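Local coordinates for protein mRNA nuclease HepT (Shewanella oneidensis MR-1, PDB 6M6U) that cleaves mRNA as the bacteriostatic toxin of a type VII toxin-antitoxin system and is neutralised, mostly through tri-AMPylation, by its cognate antitoxin MntA, at residues B[52-57]-B[71-76]. Sequence-based numbering, arbitrary orientation.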
loop_
_atom_site.group_PDB
_atom_site.type_symbol
_atom_site.label_atom_id
_atom_site.label_comp_id
_atom_site.label_asym_id
_atom_site.label_seq_id
_atom_site.Cartn_x
_atom_site.Cartn_y
_atom_site.Cartn_z
ATOM N N ASP B 52 -1.188 16.602 40.299
ATOM C CA ASP B 52 -1.129 17.564 39.204
ATOM C C ASP B 52 -0.016 18.579 39.426
ATOM O O ASP B 52 0.666 18.979 38.476
ATOM C CB ASP B 52 -2.473 18.274 39.041
ATOM C CG ASP B 52 -3.557 17.362 38.488
ATOM O OD1 ASP B 52 -3.236 16.232 38.054
ATOM O OD2 ASP B 52 -4.735 17.784 38.485
ATOM N N ILE B 53 0.179 19.013 40.674
ATOM C CA ILE B 53 1.302 19.890 40.996
ATOM C C ILE B 53 2.619 19.200 40.671
ATOM O O ILE B 53 3.509 19.780 40.037
ATOM C CB ILE B 53 1.245 20.310 42.477
ATOM C CG1 ILE B 53 0.086 21.276 42.722
ATOM C CG2 ILE B 53 2.574 20.906 42.923
ATOM C CD1 ILE B 53 -0.334 21.346 44.172
ATOM N N ALA B 54 2.759 17.948 41.109
ATOM C CA ALA B 54 3.988 17.202 40.870
ATOM C C ALA B 54 4.252 17.043 39.378
ATOM O O ALA B 54 5.349 17.353 38.895
ATOM C CB ALA B 54 3.903 15.838 41.553
ATOM N N ASN B 55 3.252 16.553 38.632
ATOM C CA ASN B 55 3.390 16.391 37.186
ATOM C C ASN B 55 3.774 17.704 36.517
ATOM O O ASN B 55 4.556 17.718 35.559
ATOM C CB ASN B 55 2.083 15.868 36.585
ATOM C CG ASN B 55 1.759 14.453 37.020
ATOM O OD1 ASN B 55 2.646 13.689 37.405
ATOM N ND2 ASN B 55 0.478 14.092 36.954
ATOM N N HIS B 56 3.220 18.815 37.003
ATOM C CA HIS B 56 3.507 20.120 36.420
ATOM C C HIS B 56 4.972 20.494 36.606
ATOM O O HIS B 56 5.654 20.880 35.647
ATOM C CB HIS B 56 2.585 21.168 37.047
ATOM C CG HIS B 56 2.910 22.579 36.669
ATOM N ND1 HIS B 56 2.497 23.145 35.483
ATOM C CD2 HIS B 56 3.583 23.548 37.335
ATOM C CE1 HIS B 56 2.911 24.399 35.428
ATOM N NE2 HIS B 56 3.571 24.669 36.540
ATOM N N ILE B 57 5.476 20.369 37.838
ATOM C CA ILE B 57 6.833 20.810 38.149
ATOM C C ILE B 57 7.866 19.943 37.435
ATOM O O ILE B 57 8.858 20.454 36.901
ATOM C CB ILE B 57 7.047 20.817 39.674
ATOM C CG1 ILE B 57 6.179 21.900 40.321
ATOM C CG2 ILE B 57 8.511 21.038 40.014
ATOM C CD1 ILE B 57 6.054 21.766 41.811
ATOM N N ASP B 71 5.685 7.849 41.168
ATOM C CA ASP B 71 6.981 8.198 40.604
ATOM C C ASP B 71 7.130 9.698 40.400
ATOM O O ASP B 71 8.259 10.203 40.360
ATOM C CB ASP B 71 7.184 7.471 39.273
ATOM C CG ASP B 71 8.610 7.564 38.770
ATOM O OD1 ASP B 71 8.801 7.802 37.557
ATOM O OD2 ASP B 71 9.552 7.396 39.578
ATOM N N SER B 72 6.015 10.423 40.277
ATOM C CA SER B 72 6.087 11.874 40.158
ATOM C C SER B 72 6.514 12.513 41.472
ATOM O O SER B 72 7.243 13.510 41.471
ATOM C CB SER B 72 4.741 12.430 39.701
ATOM O OG SER B 72 4.874 13.778 39.295
ATOM N N PHE B 73 6.054 11.966 42.603
ATOM C CA PHE B 73 6.571 12.415 43.893
ATOM C C PHE B 73 8.014 11.973 44.084
ATOM O O PHE B 73 8.833 12.726 44.625
ATOM C CB PHE B 73 5.702 11.886 45.037
ATOM C CG PHE B 73 4.312 12.444 45.050
ATOM C CD1 PHE B 73 4.102 13.810 45.121
ATOM C CD2 PHE B 73 3.215 11.603 44.998
ATOM C CE1 PHE B 73 2.823 14.331 45.137
ATOM C CE2 PHE B 73 1.932 12.116 45.016
ATOM C CZ PHE B 73 1.736 13.484 45.088
ATOM N N THR B 74 8.339 10.751 43.651
ATOM C CA THR B 74 9.711 10.265 43.758
ATOM C C THR B 74 10.684 11.200 43.052
ATOM O O THR B 74 11.745 11.525 43.597
ATOM C CB THR B 74 9.814 8.851 43.186
ATOM O OG1 THR B 74 9.007 7.958 43.962
ATOM C CG2 THR B 74 11.253 8.367 43.204
ATOM N N LEU B 75 10.331 11.664 41.847
ATOM C CA LEU B 75 11.223 12.547 41.099
ATOM C C LEU B 75 11.410 13.886 41.804
ATOM O O LEU B 75 12.501 14.466 41.767
ATOM C CB LEU B 75 10.703 12.764 39.678
ATOM C CG LEU B 75 10.787 11.570 38.716
ATOM C CD1 LEU B 75 10.285 11.960 37.329
ATOM C CD2 LEU B 75 12.211 11.031 38.629
ATOM N N LEU B 76 10.357 14.407 42.439
ATOM C CA LEU B 76 10.506 15.642 43.206
ATOM C C LEU B 76 11.468 15.454 44.373
ATOM O O LEU B 76 12.225 16.371 44.718
ATOM C CB LEU B 76 9.153 16.125 43.722
ATOM C CG LEU B 76 8.078 16.483 42.694
ATOM C CD1 LEU B 76 6.765 16.760 43.408
ATOM C CD2 LEU B 76 8.504 17.691 41.867
#
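The methyl of Ala54 is the apolar centre at which helix 33-60 meets helix 69-78, the next helix of this all-helical HepT-like chain: its CB is directed at helix 69-78, where Ser72, Phe73 and Leu76 all touch it. Leu76 CD1 comes 3.5 Å from Ala54 CB, and the aromatic ring meets the same methyl obliquely, with Phe73 CE1 4.0 Å from Ala54 CB. The first side-chain bond of Phe73 points away from helix 33-60, yet the ring reaches back to touch Ala54. Beyond it lie Leu90 and Val94 of helix 84-102, so Phe73 links three helices; its side chain is about 7 Å from that of Arg97, the probable active-site residue. Leu76 is divided between two partners. While CD1 serves Ala54, Leu76 CD2 lies 3.8 Å from Ile57 CG2, and the two side chains cross at about a right angle.

The CA atoms of Ala54 and Ser72, the nearest across the contact, are 5.8 Å apart. The local axes approach to 8.9 Å at 55°, a spacing consistent with small side chains at the crossing.

At the polar edge, Ser72 OG stands anti to its own nitrogen (chi1 -167°), which carries it across to Asn55. Ser72 OG donates to Asn55 OD1 over 2.9 Å, at a C=O...donor angle of 137° and tilted out of the carbonyl plane. Pro66, in the loop between the helices, touches both side chains. Asn55 OD1 also accepts from Gln112 NE2 of the antitoxin MntA chain. The chemistry therefore implies a mostly apolar crossing round one alanine methyl, with a single side-chain hydrogen bond at its edge whose amide acceptor is shared with the toxin-antitoxin interface.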